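Local structure of FBP protein (Leishmania major, 5OEY) at residues S87-C92 against S107-D112; L94-E99 against F117-G122; L279-E284 against L307-T312. The protein probably catalyses the metal-dependent hydrolysis of beta-D-fructose 1,6-bisphosphate to beta-D-fructose 6-phosphate and phosphate, as a homotetramer. All blocks are in the same frame, centred on the assembly; numbering follows the deposited sequence.

Contact 1: S87-C92 against S107-D112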
loop_
_atom_site.group_PDB
_atom_site.type_symbol
_atom_site.label_atom_id
_atom_site.label_comp_id
_atom_site.label_asym_id
_atom_site.label_seq_id
_atom_site.Cartn_x
_atom_site.Cartn_y
_atom_site.Cartn_z
ATOM N N SER C 87 23.282 2.817 10.809
ATOM C CA SER C 87 22.614 3.853 11.604
ATOM C C SER C 87 21.937 3.286 12.881
ATOM O O SER C 87 21.511 4.041 13.745
ATOM C CB SER C 87 21.592 4.563 10.740
ATOM O OG SER C 87 20.495 3.712 10.455
ATOM N N SER C 88 21.835 1.962 13.004
ATOM C CA SER C 88 21.157 1.330 14.140
ATOM C C SER C 88 21.867 1.542 15.455
ATOM O O SER C 88 21.255 1.499 16.506
ATOM C CB SER C 88 21.024 -0.181 13.915
ATOM O OG SER C 88 22.261 -0.849 14.126
ATOM N N THR C 89 23.177 1.711 15.369
ATOM C CA THR C 89 24.061 1.820 16.523
ATOM C C THR C 89 24.300 0.482 17.272
ATOM O O THR C 89 24.812 0.477 18.400
ATOM C CB THR C 89 23.676 3.028 17.416
ATOM O OG1 THR C 89 24.873 3.555 17.976
ATOM C CG2 THR C 89 22.661 2.747 18.536
ATOM N N SER C 90 23.968 -0.636 16.623
ATOM C CA SER C 90 24.060 -1.975 17.225
ATOM C C SER C 90 25.151 -2.831 16.629
ATOM O O SER C 90 25.404 -3.915 17.131
ATOM C CB SER C 90 22.726 -2.714 17.061
ATOM O OG SER C 90 21.764 -2.129 17.881
ATOM N N VAL C 91 25.817 -2.331 15.593
ATOM C CA VAL C 91 26.721 -3.110 14.800
ATOM C C VAL C 91 28.109 -2.562 14.970
ATOM O O VAL C 91 28.252 -1.355 15.008
ATOM C CB VAL C 91 26.298 -2.939 13.316
ATOM C CG1 VAL C 91 27.423 -3.294 12.353
ATOM C CG2 VAL C 91 25.053 -3.764 13.074
ATOM N N CYS C 92 29.125 -3.427 15.024
ATOM C CA CYS C 92 30.527 -2.984 14.857
ATOM C C CYS C 92 31.088 -3.335 13.501
ATOM O O CYS C 92 31.856 -2.553 12.917
ATOM C CB CYS C 92 31.455 -3.530 15.953
ATOM S SG CYS C 92 31.341 -5.305 16.293
ATOM N N SER C 107 33.359 5.067 14.956
ATOM C CA SER C 107 33.639 4.936 16.421
ATOM C C SER C 107 32.515 5.731 17.139
ATOM O O SER C 107 32.144 6.826 16.695
ATOM C CB SER C 107 35.066 5.448 16.892
ATOM O OG SER C 107 35.938 5.873 15.849
ATOM N N GLY C 108 31.910 5.152 18.176
ATOM C CA GLY C 108 30.775 5.789 18.856
ATOM C C GLY C 108 29.433 5.772 18.121
ATOM O O GLY C 108 28.466 6.364 18.598
ATOM N N ARG C 109 29.371 5.128 16.956
ATOM C CA ARG C 109 28.121 4.671 16.354
ATOM C C ARG C 109 28.185 3.130 16.289
ATOM O O ARG C 109 27.533 2.505 15.461
ATOM C CB ARG C 109 27.978 5.270 14.941
ATOM C CG ARG C 109 26.557 5.407 14.427
ATOM C CD ARG C 109 26.474 6.275 13.168
ATOM N NE ARG C 109 27.058 5.609 11.989
ATOM C CZ ARG C 109 26.566 5.624 10.742
ATOM N NH1 ARG C 109 25.438 6.267 10.443
ATOM N NH2 ARG C 109 27.212 4.967 9.771
ATOM N N ARG C 110 28.941 2.542 17.217
ATOM C CA ARG C 110 29.484 1.179 17.105
ATOM C C ARG C 110 28.992 0.260 18.234
ATOM O O ARG C 110 29.404 0.397 19.386
ATOM C CB ARG C 110 31.017 1.263 17.135
ATOM C CG ARG C 110 31.757 -0.026 16.838
ATOM C CD ARG C 110 33.263 0.189 16.862
ATOM N NE ARG C 110 33.725 1.035 15.756
ATOM C CZ ARG C 110 34.983 1.433 15.581
ATOM N NH1 ARG C 110 35.940 1.064 16.437
ATOM N NH2 ARG C 110 35.299 2.215 14.550
ATOM N N GLY C 111 28.092 -0.651 17.901
ATOM C CA GLY C 111 27.557 -1.602 18.866
ATOM C C GLY C 111 28.418 -2.842 18.996
ATOM O O GLY C 111 29.620 -2.803 18.718
ATOM N N ASP C 112 27.793 -3.941 19.419
ATOM C CA ASP C 112 28.504 -5.193 19.723
ATOM C C ASP C 112 28.312 -6.316 18.707
ATOM O O ASP C 112 28.951 -7.356 18.839
ATOM C CB ASP C 112 28.062 -5.721 21.091
ATOM C CG ASP C 112 28.419 -4.777 22.234
ATOM O OD1 ASP C 112 29.543 -4.212 22.254
ATOM O OD2 ASP C 112 27.556 -4.610 23.125
HETATM O O HOH W 1 25.728 0.598 13.993
#
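Gly111 packs its backbone directly on that of Ser90, with Gly111 CA 3.5 Å from Ser90 C. Having no side chain, Gly111 lets the two chains come this near. Gly111 N gives a weak, bent hydrogen bond to Val91 O (3.0 Å, 144° at the hydrogen). Arg110 CA points a CA-H at the same oxygen. Beside them Arg110 CG is anti to the backbone N (chi1 -172°), which lays it 3.6 Å from Cys92 CB. The Arg110 guanidinium runs on to bond Ala105 O. Here the chain leaves helix 72-87 and enters strand 91-96, next to the loop leading into strand 113-121. Ser88 OG accepts from Ser90 N at 3.0 Å, an ST turn. Ser90 OG bonds the backbone O of Asp27, an AMP-binding residue, and Tyr113 of the same site is close by.

The Thr89 and Arg109 side is looser and partly open to solvent. Thr89 OG1 comes within 3.7 Å of Arg109 C. The Arg109 side chain bends so that NH1 lies 3.9 Å from Ser87 CA, with Ser87 N above one guanidinium face. Water 1 lies 3.0 Å from Arg109 O. Ser87 OG bonds Gln14 of the second subunit, and Thr89 packs on Ile17 of that subunit.

Contact 2: L94-E99 against F117-G122; sequences LGSEEE and FDPLDG. With MN (manganese (II) ion), chain N; MN (manganese (II) ion), chain O; K (potassium ion), chain P; PO4 (phosphate ion), chain M.
Ser96 and Phe117 form a parallel beta bridge, in which Phe117 N bonds Gly95 O at 2.9 Å and Glu97 N bonds Phe117 O at 3.1 Å. Phe117 CG sits between its backbone N and carbonyl carbon (chi1 60°), which folds the ring back over the neighbouring strand. One ring face lies over Ser96 CA. Leu94 CD1 meets the ring edge, 3.9 Å from Phe117 CE1. Ser96 OG accepts from Glu98 N in an ST turn and also bonds Asn78. Further along, Glu98 CG packs across Pro119 CG at 3.7 Å. The two strands, 91-96 and 113-121, are neighbours in the large mixed sheet, and both end at the metal site of this class 1 fructose-1,6-bisphosphatase.

There Glu97 and Asp118 lie side by side and point the same way, their carboxylate planes 65° apart. Glu97 OE1 and Asp118 OD1 both bind one manganese ion, each at 2.1 Å, and Leu120 O joins them. The metal probably offsets the repulsion between these two oxygens. Asp118 bridges the pair of metals, because its OD2 binds the second manganese with Asp121 OD1 and Glu284. Glu97 OE2 turns to the potassium ion, 2.6 Å away, which Asp68 also binds. A phosphate ion, probably from the crystallisation liquor, also joins the cluster. Its O2 binds the second manganese at 2.2 Å and accepts a weak bond from Gly122 N.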
loop_
_atom_site.group_PDB
_atom_site.type_symbol
_atom_site.label_atom_id
_atom_site.label_comp_id
_atom_site.label_asym_id
_atom_site.label_seq_id
_atom_site.Cartn_x
_atom_site.Cartn_y
_atom_site.Cartn_z
ATOM N N LEU C 94 30.080 -5.260 9.619
ATOM C CA LEU C 94 29.160 -5.923 8.716
ATOM C C LEU C 94 29.879 -6.519 7.504
ATOM O O LEU C 94 30.880 -5.989 7.024
ATOM C CB LEU C 94 27.920 -5.079 8.380
ATOM C CG LEU C 94 27.960 -3.759 7.610
ATOM C CD1 LEU C 94 28.165 -4.081 6.141
ATOM C CD2 LEU C 94 26.641 -3.041 7.810
ATOM N N GLY C 95 29.409 -7.684 7.073
ATOM C CA GLY C 95 29.971 -8.359 5.931
ATOM C C GLY C 95 28.854 -8.746 5.005
ATOM O O GLY C 95 27.945 -9.440 5.400
ATOM N N SER C 96 28.915 -8.273 3.775
ATOM C CA SER C 96 27.903 -8.588 2.780
ATOM C C SER C 96 28.476 -9.487 1.709
ATOM O O SER C 96 29.650 -9.368 1.367
ATOM C CB SER C 96 27.413 -7.307 2.114
ATOM O OG SER C 96 26.556 -7.593 1.025
ATOM N N GLU C 97 27.631 -10.343 1.145
ATOM C CA GLU C 97 27.947 -11.072 -0.087
ATOM C C GLU C 97 28.398 -10.177 -1.217
ATOM O O GLU C 97 29.271 -10.555 -1.987
ATOM C CB GLU C 97 26.736 -11.853 -0.577
ATOM C CG GLU C 97 27.052 -12.693 -1.826
ATOM C CD GLU C 97 25.925 -12.829 -2.855
ATOM O OE1 GLU C 97 24.786 -13.113 -2.475
ATOM O OE2 GLU C 97 26.154 -12.682 -4.094
ATOM N N GLU C 98 27.806 -8.997 -1.309
ATOM C CA GLU C 98 28.083 -8.050 -2.403
ATOM C C GLU C 98 29.364 -7.194 -2.243
ATOM O O GLU C 98 29.722 -6.451 -3.178
ATOM C CB GLU C 98 26.899 -7.092 -2.587
ATOM C CG GLU C 98 25.518 -7.735 -2.690
ATOM C CD GLU C 98 25.453 -8.906 -3.671
ATOM O OE1 GLU C 98 26.044 -8.815 -4.756
ATOM O OE2 GLU C 98 24.806 -9.921 -3.341
ATOM N N GLU C 99 30.069 -7.346 -1.113
ATOM C CA GLU C 99 31.299 -6.603 -0.811
ATOM C C GLU C 99 32.460 -7.564 -0.613
ATOM O O GLU C 99 32.262 -8.643 -0.030
ATOM C CB GLU C 99 31.117 -5.856 0.483
ATOM C CG GLU C 99 29.898 -4.965 0.531
ATOM C CD GLU C 99 30.180 -3.515 0.218
ATOM O OE1 GLU C 99 31.340 -3.069 0.340
ATOM O OE2 GLU C 99 29.224 -2.809 -0.146
ATOM N N PHE C 117 25.522 -10.921 5.957
ATOM C CA PHE C 117 24.254 -11.063 5.284
ATOM C C PHE C 117 24.344 -11.227 3.776
ATOM O O PHE C 117 25.256 -10.720 3.126
ATOM C CB PHE C 117 23.328 -9.876 5.635
ATOM C CG PHE C 117 23.867 -8.531 5.241
ATOM C CD1 PHE C 117 24.657 -7.812 6.112
ATOM C CD2 PHE C 117 23.573 -7.992 3.991
ATOM C CE1 PHE C 117 25.159 -6.578 5.733
ATOM C CE2 PHE C 117 24.073 -6.764 3.611
ATOM C CZ PHE C 117 24.865 -6.053 4.483
ATOM N N ASP C 118 23.369 -11.950 3.240
ATOM C CA ASP C 118 23.120 -12.018 1.805
ATOM C C ASP C 118 21.898 -11.143 1.584
ATOM O O ASP C 118 20.789 -11.551 1.890
ATOM C CB ASP C 118 22.822 -13.462 1.370
ATOM C CG ASP C 118 22.565 -13.595 -0.113
ATOM O OD1 ASP C 118 22.697 -12.621 -0.875
ATOM O OD2 ASP C 118 22.287 -14.692 -0.546
ATOM N N PRO C 119 22.093 -9.937 1.074
ATOM C CA PRO C 119 20.978 -9.005 1.038
ATOM C C PRO C 119 19.889 -9.374 0.037
ATOM O O PRO C 119 18.733 -8.991 0.240
ATOM C CB PRO C 119 21.651 -7.692 0.641
ATOM C CG PRO C 119 22.782 -8.127 -0.219
ATOM C CD PRO C 119 23.298 -9.357 0.464
ATOM N N LEU C 120 20.250 -10.121 -0.998
ATOM C CA LEU C 120 19.259 -10.697 -1.905
ATOM C C LEU C 120 19.687 -12.037 -2.482
ATOM O O LEU C 120 20.587 -12.111 -3.302
ATOM C CB LEU C 120 18.933 -9.741 -3.037
ATOM C CG LEU C 120 17.770 -10.125 -3.943
ATOM C CD1 LEU C 120 16.467 -10.215 -3.172
ATOM C CD2 LEU C 120 17.614 -9.057 -4.984
ATOM N N ASP C 121 19.002 -13.080 -2.034
ATOM C CA ASP C 121 19.274 -14.443 -2.419
ATOM C C ASP C 121 18.318 -14.888 -3.516
ATOM O O ASP C 121 17.130 -14.709 -3.411
ATOM C CB ASP C 121 19.136 -15.363 -1.212
ATOM C CG ASP C 121 19.245 -16.827 -1.584
ATOM O OD1 ASP C 121 20.369 -17.279 -1.904
ATOM O OD2 ASP C 121 18.172 -17.486 -1.573
ATOM N N GLY C 122 18.887 -15.452 -4.572
ATOM C CA GLY C 122 18.156 -15.925 -5.732
ATOM C C GLY C 122 17.993 -14.892 -6.822
ATOM O O GLY C 122 17.070 -14.995 -7.594
HETATM MN MN MN N . 22.690 -12.926 -2.915
HETATM MN MN MN O . 22.321 -16.318 -1.932
HETATM K K K P . 24.555 -13.293 -6.031
HETATM P P PO4 M . 22.636 -15.377 -4.807
HETATM O O1 PO4 M . 24.143 -15.455 -4.966
HETATM O O2 PO4 M . 22.049 -16.569 -4.134
HETATM O O3 PO4 M . 21.972 -15.191 -6.153
HETATM O O4 PO4 M . 22.397 -14.179 -3.920
HETATM O O HOH W 2 22.970 -11.162 -3.340
#

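Contact 3: L279-E284 against L307-T312; sequences LRLLYE and LEQSIT. With MN (manganese (II) ion), chain O; PO4 (phosphate ion), chain M.
Glu284 OE1 accepts two bonds from Arg280. Arg280 N reaches the anti lone pair of Glu284 OE1 at 2.8 Å, almost straight (176°). Arg280 NE meets Glu284 OE1 from above the carboxylate plane at 3.0 Å, as part of a salt bridge, and this oxygen lies in the guanidinium plane. The Arg280 chain bends at chi2 and chi3 (58° and 78°), which curls it back over the start of the helix to Glu284. NH1 adds a weak bond to Glu284 OE2 and another weak one to phosphate O1, which lies at the guanidinium edge. Tyr283 CE1 lies over one guanidinium face. Together these contacts should fix the rotation of the Glu284 carboxylate, whose OE2 binds a manganese ion that Asp118 and Asp121 share.

Arg280 is the N-cap of helix 281-294, which follows strand 279-280 in the C-terminal family region. The first turn of this helix meets the 307-312 loop through apolar side chains. Leu282 and Ile311 approach tip to tip, with Leu282 CD2 3.6 Å from Ile311 CG2 and Leu282 CD1 3.8 Å from Ile311 CD1. Leu281 crosses Ile311 at an angle, CD2 lying 3.8 Å from Ile311 CG1. Leu281 CD1, the other methyl, is 3.8 Å from Gln309 OE1. On the far end of that amide, Gln309 NE2 makes a weak hydrogen bond to Thr318, in strand 317-323.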
loop_
_atom_site.group_PDB
_atom_site.type_symbol
_atom_site.label_atom_id
_atom_site.label_comp_id
_atom_site.label_asym_id
_atom_site.label_seq_id
_atom_site.Cartn_x
_atom_site.Cartn_y
_atom_site.Cartn_z
ATOM N N LEU C 279 27.556 -22.627 -2.003
ATOM C CA LEU C 279 27.038 -21.761 -0.960
ATOM C C LEU C 279 28.136 -21.236 -0.073
ATOM O O LEU C 279 29.083 -21.929 0.232
ATOM C CB LEU C 279 26.004 -22.490 -0.111
ATOM C CG LEU C 279 24.563 -22.515 -0.648
ATOM C CD1 LEU C 279 24.467 -23.159 -2.000
ATOM C CD2 LEU C 279 23.622 -23.212 0.327
ATOM N N ARG C 280 27.969 -20.001 0.363
ATOM C CA ARG C 280 28.928 -19.307 1.201
ATOM C C ARG C 280 28.645 -19.611 2.673
ATOM O O ARG C 280 27.488 -19.718 3.081
ATOM C CB ARG C 280 28.805 -17.817 0.990
ATOM C CG ARG C 280 29.490 -17.239 -0.211
ATOM C CD ARG C 280 29.057 -17.823 -1.533
ATOM N NE ARG C 280 27.806 -17.316 -2.005
ATOM C CZ ARG C 280 27.626 -16.445 -2.994
ATOM N NH1 ARG C 280 26.388 -16.116 -3.306
ATOM N NH2 ARG C 280 28.630 -15.891 -3.649
ATOM N N LEU C 281 29.696 -19.790 3.468
ATOM C CA LEU C 281 29.527 -20.252 4.857
ATOM C C LEU C 281 28.912 -19.187 5.751
ATOM O O LEU C 281 27.980 -19.497 6.498
ATOM C CB LEU C 281 30.854 -20.748 5.460
ATOM C CG LEU C 281 30.869 -21.254 6.911
ATOM C CD1 LEU C 281 30.050 -22.520 7.037
ATOM C CD2 LEU C 281 32.292 -21.527 7.390
ATOM N N LEU C 282 29.435 -17.958 5.684
ATOM C CA LEU C 282 29.111 -16.918 6.696
ATOM C C LEU C 282 27.699 -16.374 6.559
ATOM O O LEU C 282 27.016 -16.202 7.559
ATOM C CB LEU C 282 30.087 -15.732 6.639
ATOM C CG LEU C 282 31.400 -15.778 7.390
ATOM C CD1 LEU C 282 31.145 -15.690 8.883
ATOM C CD2 LEU C 282 32.137 -17.062 7.064
ATOM N N TYR C 283 27.270 -16.133 5.321
ATOM C CA TYR C 283 25.994 -15.468 5.067
ATOM C C TYR C 283 24.923 -16.277 4.346
ATOM O O TYR C 283 23.897 -15.721 3.949
ATOM C CB TYR C 283 26.210 -14.133 4.355
ATOM C CG TYR C 283 27.211 -14.147 3.244
ATOM C CD1 TYR C 283 26.831 -14.577 1.967
ATOM C CD2 TYR C 283 28.512 -13.719 3.442
ATOM C CE1 TYR C 283 27.722 -14.590 0.912
ATOM C CE2 TYR C 283 29.430 -13.727 2.407
ATOM C CZ TYR C 283 29.037 -14.159 1.129
ATOM O OH TYR C 283 29.972 -14.157 0.080
ATOM N N GLU C 284 25.145 -17.575 4.179
ATOM C CA GLU C 284 24.125 -18.445 3.601
ATOM C C GLU C 284 23.994 -19.715 4.404
ATOM O O GLU C 284 22.996 -19.931 5.065
ATOM C CB GLU C 284 24.446 -18.770 2.141
ATOM C CG GLU C 284 24.332 -17.576 1.205
ATOM C CD GLU C 284 24.688 -17.868 -0.256
ATOM O OE1 GLU C 284 25.621 -18.654 -0.501
ATOM O OE2 GLU C 284 24.109 -17.247 -1.174
ATOM N N LEU C 307 27.741 -25.637 11.586
ATOM C CA LEU C 307 28.028 -24.719 12.660
ATOM C C LEU C 307 29.344 -24.993 13.363
ATOM O O LEU C 307 29.883 -24.084 13.971
ATOM C CB LEU C 307 26.889 -24.681 13.668
ATOM C CG LEU C 307 25.536 -24.189 13.148
ATOM C CD1 LEU C 307 24.519 -24.230 14.276
ATOM C CD2 LEU C 307 25.619 -22.797 12.563
ATOM N N GLU C 308 29.849 -26.232 13.299
ATOM C CA GLU C 308 31.154 -26.591 13.896
ATOM C C GLU C 308 32.349 -26.273 12.989
ATOM O O GLU C 308 33.485 -26.378 13.440
ATOM C CB GLU C 308 31.193 -28.064 14.358
ATOM C CG GLU C 308 30.524 -28.334 15.713
ATOM C CD GLU C 308 30.346 -29.825 16.041
ATOM O OE1 GLU C 308 31.032 -30.677 15.422
ATOM O OE2 GLU C 308 29.495 -30.157 16.907
ATOM N N GLN C 309 32.108 -25.894 11.732
ATOM C CA GLN C 309 33.193 -25.530 10.814
ATOM C C GLN C 309 33.878 -24.241 11.197
ATOM O O GLN C 309 33.228 -23.296 11.638
ATOM C CB GLN C 309 32.718 -25.379 9.381
ATOM C CG GLN C 309 32.730 -26.676 8.598
ATOM C CD GLN C 309 32.196 -26.492 7.185
ATOM O OE1 GLN C 309 32.415 -25.451 6.548
ATOM N NE2 GLN C 309 31.461 -27.486 6.699
ATOM N N SER C 310 35.202 -24.236 11.027
ATOM C CA SER C 310 36.037 -23.079 11.320
ATOM C C SER C 310 35.953 -22.120 10.180
ATOM O O SER C 310 35.975 -22.516 9.018
ATOM C CB SER C 310 37.502 -23.483 11.581
ATOM O OG SER C 310 37.965 -24.443 10.654
ATOM N N ILE C 311 35.832 -20.851 10.528
ATOM C CA ILE C 311 35.750 -19.789 9.550
ATOM C C ILE C 311 37.175 -19.318 9.286
ATOM O O ILE C 311 37.838 -18.846 10.202
ATOM C CB ILE C 311 34.853 -18.658 10.075
ATOM C CG1 ILE C 311 33.400 -19.155 10.103
ATOM C CG2 ILE C 311 34.995 -17.395 9.227
ATOM C CD1 ILE C 311 32.537 -18.457 11.121
ATOM N N THR C 312 37.626 -19.467 8.037
ATOM C CA THR C 312 38.958 -19.013 7.608
ATOM C C THR C 312 38.922 -17.660 6.867
ATOM O O THR C 312 39.917 -16.939 6.878
ATOM C CB THR C 312 39.692 -20.074 6.728
ATOM O OG1 THR C 312 38.905 -20.430 5.566
ATOM C CG2 THR C 312 40.026 -21.337 7.544
HETATM MN MN MN O . 22.321 -16.318 -1.932
HETATM P P PO4 M . 22.636 -15.377 -4.807
HETATM O O1 PO4 M . 24.143 -15.455 -4.966
HETATM O O2 PO4 M . 22.049 -16.569 -4.134
HETATM O O3 PO4 M . 21.972 -15.191 -6.153
HETATM O O4 PO4 M . 22.397 -14.179 -3.920
#

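Contacts 1 and 2 lie in the N-terminal family region and contact 3 in the C-terminal one. Along the chain contacts 1 and 2 interleave, and contact 3 follows both. Contacts 1 and 2 share strand 91-96 and the sheet it forms with strand 113-121. Their centres are about 19 Å apart, so this sheet spans the distance from the AMP-site neighbourhood and the subunit boundary to the metals. Contact 3 is centred about 14 Å from contact 2 and about 24 Å from contact 1. Contacts 2 and 3 touch through a Glu97–Arg280 salt bridge and share a manganese and the phosphate. The metal site therefore joins the two regions.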